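Long-range contacts in penicillin binding protein 2X (Streptococcus thermophilus, PDB 5U47), which probably cross-links adjacent peptidoglycan strands as a penicillin-binding transpeptidase of the cell-division machinery, and is the kind of enzyme that beta-lactams inactivate by acylation: residues T64-E72 and D128-F136; I323-S334 and Y353-Q364. The protein carries 1 engineered substitution. All coordinates share one frame; numbering follows the deposited sequence.

Interaction 1 (T64-E72 and D128-F136); sequences TREKLYVQE and DAGIKGMAF
Lys132 and Glu66 meet at the outer side of this contact with their side chains crossing at about a right angle. The Glu66 chain is extended, its CG anti to the backbone N (chi1 177°), which carries the carboxylate out to the aliphatic part of the lysine, and Glu66 OE1 rests 3.5 Å from Lys132 CE. Lys132 bends at its last torsion, and its NZ stays 4.6 Å from Glu66 OE1, too far for a salt bridge. On the inner side Val70 and Ile131 run alongside each other in the same direction, with CG2 of Val70 4.0 Å from CG2 of Ile131; both also touch helix 72-86. Between these two pairs the backbones themselves meet. Gly133, lacking a side chain, lets its CA come within 4.3 Å of Tyr69 CA and within 3.3 Å of Leu68 O. Alongside, Val70 CA approaches Lys132 O at 3.4 Å in a bent CA-H...O contact. Val70 and Gly133 each make a backbone hydrogen bond with Ile55, so the end of strand 42-55 ties both segments together. The direct contact therefore rests on van der Waals fit, with at most a weak, probably screened attraction between Glu66 and Lys132 at the exposed rim, while conventional backbone bonding comes through a third segment.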
# COMPACT_ATOMS: atom_id res chain seq x y z
N THR A 64 -34.54 21.16 42.76
CA THR A 64 -35.88 21.54 43.29
C THR A 64 -36.87 20.37 43.25
O THR A 64 -38.08 20.55 43.43
CB THR A 64 -36.50 22.75 42.55
OG1 THR A 64 -36.62 22.45 41.15
CG2 THR A 64 -35.66 24.00 42.74
N ARG A 65 -36.34 19.16 43.04
CA ARG A 65 -37.12 17.92 42.97
C ARG A 65 -38.04 17.79 41.76
O ARG A 65 -39.04 17.09 41.83
CB ARG A 65 -37.88 17.64 44.27
CG ARG A 65 -36.94 17.47 45.44
CD ARG A 65 -37.67 17.14 46.72
NE ARG A 65 -36.70 17.02 47.79
CZ ARG A 65 -36.13 18.04 48.42
NH1 ARG A 65 -35.24 17.81 49.39
NH2 ARG A 65 -36.44 19.30 48.11
N GLU A 66 -37.69 18.47 40.66
CA GLU A 66 -38.43 18.27 39.42
C GLU A 66 -38.07 16.85 39.03
O GLU A 66 -36.89 16.48 39.03
CB GLU A 66 -37.97 19.21 38.29
CG GLU A 66 -38.69 18.96 36.96
CD GLU A 66 -38.10 19.71 35.77
OE1 GLU A 66 -38.64 19.55 34.66
OE2 GLU A 66 -37.10 20.45 35.93
N LYS A 67 -39.08 16.04 38.72
CA LYS A 67 -38.84 14.66 38.33
C LYS A 67 -38.28 14.65 36.90
O LYS A 67 -38.92 15.13 35.96
CB LYS A 67 -40.12 13.84 38.43
CG LYS A 67 -40.71 13.81 39.83
CD LYS A 67 -41.97 12.97 39.87
CE LYS A 67 -42.52 12.89 41.29
NZ LYS A 67 -42.82 14.24 41.84
N LEU A 68 -37.07 14.12 36.75
CA LEU A 68 -36.42 14.03 35.43
C LEU A 68 -36.42 12.60 34.88
O LEU A 68 -35.90 12.34 33.78
CB LEU A 68 -34.99 14.57 35.51
CG LEU A 68 -34.87 16.02 36.03
CD1 LEU A 68 -33.40 16.43 36.21
CD2 LEU A 68 -35.58 16.99 35.09
N TYR A 69 -37.02 11.67 35.65
CA TYR A 69 -37.09 10.27 35.26
C TYR A 69 -38.42 9.99 34.58
O TYR A 69 -39.33 10.83 34.58
CB TYR A 69 -36.90 9.33 36.49
CG TYR A 69 -37.81 9.59 37.69
CD1 TYR A 69 -37.47 10.54 38.65
CD2 TYR A 69 -39.00 8.87 37.88
CE1 TYR A 69 -38.29 10.79 39.74
CE2 TYR A 69 -39.83 9.11 38.98
CZ TYR A 69 -39.46 10.07 39.91
OH TYR A 69 -40.24 10.34 41.00
N VAL A 70 -38.51 8.83 33.93
CA VAL A 70 -39.76 8.42 33.29
C VAL A 70 -40.68 7.93 34.42
O VAL A 70 -40.31 7.02 35.18
CB VAL A 70 -39.54 7.35 32.19
CG1 VAL A 70 -38.94 6.06 32.76
CG2 VAL A 70 -40.85 7.06 31.46
N GLN A 71 -41.85 8.53 34.54
CA GLN A 71 -42.76 8.17 35.62
C GLN A 71 -43.64 7.00 35.22
O GLN A 71 -43.92 6.80 34.02
CB GLN A 71 -43.60 9.38 36.02
CG GLN A 71 -42.77 10.60 36.36
CD GLN A 71 -43.60 11.73 36.93
OE1 GLN A 71 -44.44 11.52 37.81
NE2 GLN A 71 -43.35 12.95 36.45
N GLU A 72 -44.09 6.22 36.21
CA GLU A 72 -44.96 5.06 35.97
C GLU A 72 -46.26 5.43 35.25
O GLU A 72 -46.75 4.66 34.43
CB GLU A 72 -45.25 4.29 37.26
CG GLU A 72 -44.02 3.62 37.85
CD GLU A 72 -44.34 2.63 38.96
OE1 GLU A 72 -45.31 1.85 38.81
OE2 GLU A 72 -43.60 2.62 39.97
N ASP A 128 -43.17 15.92 22.64
CA ASP A 128 -44.60 16.27 22.41
C ASP A 128 -45.54 15.59 23.42
O ASP A 128 -46.56 16.16 23.78
CB ASP A 128 -45.04 15.94 20.96
CG ASP A 128 -44.32 16.80 19.90
OD1 ASP A 128 -43.67 17.82 20.25
OD2 ASP A 128 -44.42 16.46 18.69
N ALA A 129 -45.17 14.38 23.87
CA ALA A 129 -45.96 13.65 24.88
C ALA A 129 -45.62 14.03 26.33
O ALA A 129 -46.16 13.46 27.27
CB ALA A 129 -45.79 12.14 24.70
N GLY A 130 -44.70 14.98 26.50
CA GLY A 130 -44.32 15.44 27.85
C GLY A 130 -43.60 14.39 28.69
O GLY A 130 -43.65 14.45 29.91
N ILE A 131 -42.91 13.46 28.05
CA ILE A 131 -42.19 12.40 28.75
C ILE A 131 -40.69 12.74 28.80
O ILE A 131 -40.06 12.96 27.76
CB ILE A 131 -42.39 11.04 28.06
CG1 ILE A 131 -43.88 10.70 27.95
CG2 ILE A 131 -41.65 9.94 28.82
CD1 ILE A 131 -44.19 9.56 27.00
N LYS A 132 -40.16 12.77 30.01
CA LYS A 132 -38.75 13.03 30.28
C LYS A 132 -38.10 11.73 30.73
O LYS A 132 -38.80 10.81 31.13
CB LYS A 132 -38.61 14.07 31.40
CG LYS A 132 -39.04 15.46 30.97
CD LYS A 132 -39.14 16.42 32.15
CE LYS A 132 -39.22 17.87 31.66
NZ LYS A 132 -40.31 18.08 30.66
N GLY A 133 -36.77 11.66 30.65
CA GLY A 133 -36.03 10.47 31.10
C GLY A 133 -35.53 9.53 30.01
O GLY A 133 -34.76 8.61 30.31
N MET A 134 -35.98 9.73 28.77
CA MET A 134 -35.52 8.89 27.65
C MET A 134 -34.26 9.53 27.09
O MET A 134 -34.18 10.75 27.02
CB MET A 134 -36.59 8.76 26.57
CG MET A 134 -37.93 8.23 27.09
SD MET A 134 -37.83 6.59 27.86
CE MET A 134 -37.33 5.58 26.45
N ALA A 135 -33.27 8.72 26.73
CA ALA A 135 -32.01 9.26 26.24
C ALA A 135 -31.38 8.36 25.20
O ALA A 135 -31.74 7.18 25.09
CB ALA A 135 -31.06 9.51 27.41
N PHE A 136 -30.43 8.91 24.45
CA PHE A 136 -29.76 8.16 23.39
C PHE A 136 -28.25 8.29 23.47
O PHE A 136 -27.74 9.40 23.67
CB PHE A 136 -30.25 8.64 22.03
CG PHE A 136 -31.72 8.43 21.80
CD1 PHE A 136 -32.19 7.25 21.23
CD2 PHE A 136 -32.65 9.41 22.15
CE1 PHE A 136 -33.54 7.05 21.01
CE2 PHE A 136 -34.01 9.22 21.93
CZ PHE A 136 -34.45 8.04 21.35

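Interaction 2 (I323-S334 and Y353-Q364)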
# COMPACT_ATOMS: atom_id res chain seq x y z
N ILE A 323 24.73 -24.67 -17.01
CA ILE A 323 25.89 -23.92 -16.58
C ILE A 323 26.10 -24.19 -15.10
O ILE A 323 25.13 -24.28 -14.34
CB ILE A 323 25.77 -22.40 -16.89
CG1 ILE A 323 27.08 -21.68 -16.55
CG2 ILE A 323 24.60 -21.76 -16.15
CD1 ILE A 323 27.14 -20.26 -17.07
N LYS A 324 27.36 -24.32 -14.71
CA LYS A 324 27.69 -24.67 -13.33
C LYS A 324 28.30 -23.48 -12.60
O LYS A 324 29.21 -22.83 -13.11
CB LYS A 324 28.66 -25.85 -13.35
CG LYS A 324 28.49 -26.82 -12.20
CD LYS A 324 29.48 -27.98 -12.33
CE LYS A 324 29.06 -29.19 -11.50
NZ LYS A 324 28.73 -28.85 -10.09
N VAL A 325 27.77 -23.18 -11.42
CA VAL A 325 28.28 -22.10 -10.59
C VAL A 325 28.54 -22.70 -9.22
O VAL A 325 27.61 -23.16 -8.56
CB VAL A 325 27.29 -20.93 -10.47
CG1 VAL A 325 27.82 -19.88 -9.50
CG2 VAL A 325 27.03 -20.33 -11.84
N GLY A 326 29.80 -22.66 -8.79
CA GLY A 326 30.19 -23.28 -7.53
C GLY A 326 29.99 -24.77 -7.69
O GLY A 326 30.54 -25.38 -8.60
N ASP A 327 29.14 -25.34 -6.82
CA ASP A 327 28.80 -26.75 -6.84
C ASP A 327 27.33 -26.93 -7.21
O ASP A 327 26.74 -27.96 -6.92
CB ASP A 327 29.08 -27.37 -5.45
CG ASP A 327 30.55 -27.25 -5.03
OD1 ASP A 327 31.46 -27.44 -5.87
OD2 ASP A 327 30.80 -26.98 -3.83
N VAL A 328 26.75 -25.93 -7.89
CA VAL A 328 25.33 -25.94 -8.27
C VAL A 328 25.16 -25.95 -9.79
O VAL A 328 25.88 -25.26 -10.49
CB VAL A 328 24.60 -24.73 -7.65
CG1 VAL A 328 23.14 -24.65 -8.12
CG2 VAL A 328 24.67 -24.81 -6.13
N GLU A 329 24.18 -26.72 -10.27
CA GLU A 329 23.89 -26.88 -11.70
C GLU A 329 22.67 -26.05 -12.09
O GLU A 329 21.61 -26.20 -11.48
CB GLU A 329 23.60 -28.36 -11.99
CG GLU A 329 23.44 -28.75 -13.46
CD GLU A 329 24.75 -28.87 -14.23
OE1 GLU A 329 25.85 -28.81 -13.62
OE2 GLU A 329 24.67 -29.05 -15.47
N ILE A 330 22.81 -25.19 -13.09
CA ILE A 330 21.71 -24.35 -13.57
C ILE A 330 21.28 -24.82 -14.96
O ILE A 330 22.12 -24.99 -15.85
CB ILE A 330 22.12 -22.86 -13.60
CG1 ILE A 330 22.38 -22.37 -12.16
CG2 ILE A 330 21.04 -22.01 -14.27
CD1 ILE A 330 22.98 -20.98 -12.05
N ASN A 331 19.98 -25.01 -15.15
CA ASN A 331 19.43 -25.48 -16.42
C ASN A 331 18.17 -24.71 -16.81
O ASN A 331 17.53 -24.07 -15.98
CB ASN A 331 19.10 -26.97 -16.30
CG ASN A 331 20.35 -27.84 -16.26
OD1 ASN A 331 21.05 -28.00 -17.26
ND2 ASN A 331 20.60 -28.43 -15.11
N ASP A 332 17.83 -24.76 -18.10
CA ASP A 332 16.63 -24.09 -18.60
C ASP A 332 15.38 -24.94 -18.34
O ASP A 332 15.46 -26.16 -18.16
CB ASP A 332 16.78 -23.72 -20.08
CG ASP A 332 17.72 -22.54 -20.29
OD1 ASP A 332 18.18 -21.94 -19.29
OD2 ASP A 332 17.99 -22.18 -21.46
N TRP A 333 14.23 -24.28 -18.34
CA TRP A 333 12.94 -24.94 -18.06
C TRP A 333 12.63 -26.12 -18.99
O TRP A 333 12.17 -27.16 -18.54
CB TRP A 333 11.78 -23.92 -18.06
CG TRP A 333 11.55 -23.19 -19.36
CD1 TRP A 333 12.05 -21.96 -19.71
CD2 TRP A 333 10.74 -23.62 -20.47
NE1 TRP A 333 11.61 -21.61 -20.97
CE2 TRP A 333 10.81 -22.61 -21.46
CE3 TRP A 333 9.97 -24.76 -20.73
CZ2 TRP A 333 10.14 -22.70 -22.68
CZ3 TRP A 333 9.30 -24.86 -21.95
CH2 TRP A 333 9.39 -23.83 -22.91
N SER A 334 12.91 -25.95 -20.28
CA SER A 334 12.62 -26.99 -21.26
C SER A 334 13.52 -28.23 -21.07
O SER A 334 13.09 -29.35 -21.36
CB SER A 334 12.77 -26.43 -22.66
OG SER A 334 14.04 -25.86 -22.84
N TYR A 353 12.76 -16.45 -24.29
CA TYR A 353 12.56 -17.83 -23.88
C TYR A 353 12.66 -18.04 -22.38
O TYR A 353 12.36 -19.13 -21.89
CB TYR A 353 13.63 -18.67 -24.61
CG TYR A 353 13.49 -20.16 -24.57
CD1 TYR A 353 12.57 -20.80 -25.39
CD2 TYR A 353 14.34 -20.95 -23.77
CE1 TYR A 353 12.45 -22.18 -25.39
CE2 TYR A 353 14.23 -22.34 -23.77
CZ TYR A 353 13.28 -22.95 -24.58
OH TYR A 353 13.14 -24.32 -24.61
N SER A 354 13.07 -17.01 -21.66
CA SER A 354 13.29 -17.07 -20.23
C SER A 354 14.33 -18.16 -19.89
O SER A 354 14.13 -18.98 -19.01
CB SER A 354 11.99 -17.27 -19.47
OG SER A 354 12.13 -16.83 -18.12
N SER A 355 15.46 -18.11 -20.60
CA SER A 355 16.56 -19.02 -20.38
C SER A 355 17.40 -18.62 -19.17
O SER A 355 18.07 -17.59 -19.20
CB SER A 355 17.46 -19.07 -21.61
OG SER A 355 18.64 -19.83 -21.38
N ASN A 356 17.36 -19.43 -18.10
CA ASN A 356 18.20 -19.20 -16.91
C ASN A 356 19.69 -19.24 -17.25
O ASN A 356 20.49 -18.49 -16.67
CB ASN A 356 17.95 -20.27 -15.84
CG ASN A 356 16.63 -20.11 -15.14
OD1 ASN A 356 15.94 -19.10 -15.26
ND2 ASN A 356 16.29 -21.11 -14.36
N VAL A 357 20.07 -20.12 -18.17
CA VAL A 357 21.46 -20.26 -18.60
C VAL A 357 21.96 -18.98 -19.28
O VAL A 357 23.03 -18.46 -18.94
CB VAL A 357 21.63 -21.46 -19.56
CG1 VAL A 357 23.03 -21.50 -20.15
CG2 VAL A 357 21.31 -22.77 -18.84
N GLY A 358 21.16 -18.48 -20.22
CA GLY A 358 21.51 -17.26 -20.94
C GLY A 358 21.65 -16.08 -19.99
O GLY A 358 22.57 -15.27 -20.12
N MET A 359 20.76 -16.00 -19.02
CA MET A 359 20.81 -14.88 -18.07
C MET A 359 22.00 -15.05 -17.11
O MET A 359 22.71 -14.10 -16.83
CB MET A 359 19.48 -14.74 -17.32
CG MET A 359 18.29 -14.36 -18.20
SD MET A 359 18.52 -13.08 -19.45
CE MET A 359 19.06 -13.98 -20.89
N THR A 360 22.23 -16.27 -16.66
CA THR A 360 23.39 -16.53 -15.80
C THR A 360 24.69 -16.15 -16.55
O THR A 360 25.58 -15.57 -15.96
CB THR A 360 23.42 -17.98 -15.35
OG1 THR A 360 22.21 -18.25 -14.63
CG2 THR A 360 24.63 -18.25 -14.46
N MET A 361 24.77 -16.47 -17.84
CA MET A 361 25.93 -16.08 -18.63
C MET A 361 26.11 -14.55 -18.65
O MET A 361 27.23 -14.05 -18.54
CB MET A 361 25.85 -16.64 -20.06
CG MET A 361 26.16 -18.12 -20.16
SD MET A 361 25.72 -18.84 -21.75
CE MET A 361 26.52 -20.44 -21.65
N LEU A 362 25.00 -13.81 -18.78
CA LEU A 362 25.06 -12.34 -18.77
C LEU A 362 25.56 -11.83 -17.42
O LEU A 362 26.36 -10.88 -17.37
CB LEU A 362 23.69 -11.72 -19.11
CG LEU A 362 23.21 -11.85 -20.56
CD1 LEU A 362 21.83 -11.24 -20.74
CD2 LEU A 362 24.22 -11.23 -21.52
N GLU A 363 25.11 -12.47 -16.34
CA GLU A 363 25.54 -12.15 -14.98
C GLU A 363 27.05 -12.36 -14.81
O GLU A 363 27.72 -11.53 -14.20
CB GLU A 363 24.78 -12.99 -13.95
CG GLU A 363 24.98 -12.57 -12.49
CD GLU A 363 26.28 -13.03 -11.85
OE1 GLU A 363 26.77 -14.12 -12.15
OE2 GLU A 363 26.82 -12.27 -11.01
N GLN A 364 27.56 -13.47 -15.34
CA GLN A 364 29.00 -13.78 -15.26
C GLN A 364 29.84 -12.82 -16.09
O GLN A 364 30.96 -12.49 -15.72
CB GLN A 364 29.26 -15.23 -15.69
CG GLN A 364 28.69 -16.28 -14.75
CD GLN A 364 28.99 -17.71 -15.19
OE1 GLN A 364 29.68 -17.94 -16.18
NE2 GLN A 364 28.48 -18.67 -14.44
O HOH W 1 14.95 -21.37 -17.96
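The axes of strand 323-325, part of a small hairpin closed by a type II' turn, and helix 356-364 approach to 9.5 Å at 48°, putting Ile323 and Val325 against that helix. CG2 of Ile323 lies 3.9 Å from CG2 of Thr360, while Ile330 reaches Thr360 tip to tip. Thr360 holds OG1 beside its own backbone N, and both bond to Asn356 O from opposite faces of its plane.

Asp332 carries the polar half. Its OD1 accepts from Val357 N through the syn lone pair at 2.9 Å, nearly straight (174°). Ser355 OG is placed only 2.4 Å from Asp332 OD2, too short for the exact distance to be trusted, though it marks OG as the donor; OD2 also accepts from Asn319 ND2. Ser355 is the N-cap: its OG accepts Gly358 N at 3.1 Å. A carboxylate at this helix start would probably be stabilised by the helix dipole.

Farther along, Trp333 NE1 donates to Tyr353 O at 2.7 Å, almost along the C=O axis and in the indole plane. Trp333 CZ2 sits over one face of the Tyr353 ring, 3.6 Å from Tyr353 CE1, the planes oblique at 31°. A water joins Trp333 N, Ser354 O and Asn356 N.

In the same turn, Ser354 OG bonds Lys298 NZ and Lys505 NZ, and Asn356 OD1 bonds Lys298 NZ, consistent with the SxN motif of a penicillin-binding active site. The hairpin touches helix 356-366 and, through Val325 and Val328, helix 400-405; helices 347-352 and 297-308 pack on other side chains of helix 356-366.

Interaction 1 closes before interaction 2 opens along the chain, and the two lie on opposite sides of its centre, with centres 85 Å apart and nearest atoms about 63 Å apart. They share no sheet or helix. Interaction 1 belongs to the dimerisation domain, where it joins the loop before helix 72-86 to the start of strand 134-143, which pairs with strand 42-55. Interaction 2 belongs to the transpeptidase domain and sets a two-stranded hairpin against helix 356-366, beside the probable catalytic centre. The pair illustrates the modular build of this protein: one contact lies at a far end of the molecule, the other borders the site that beta-lactams probably attack.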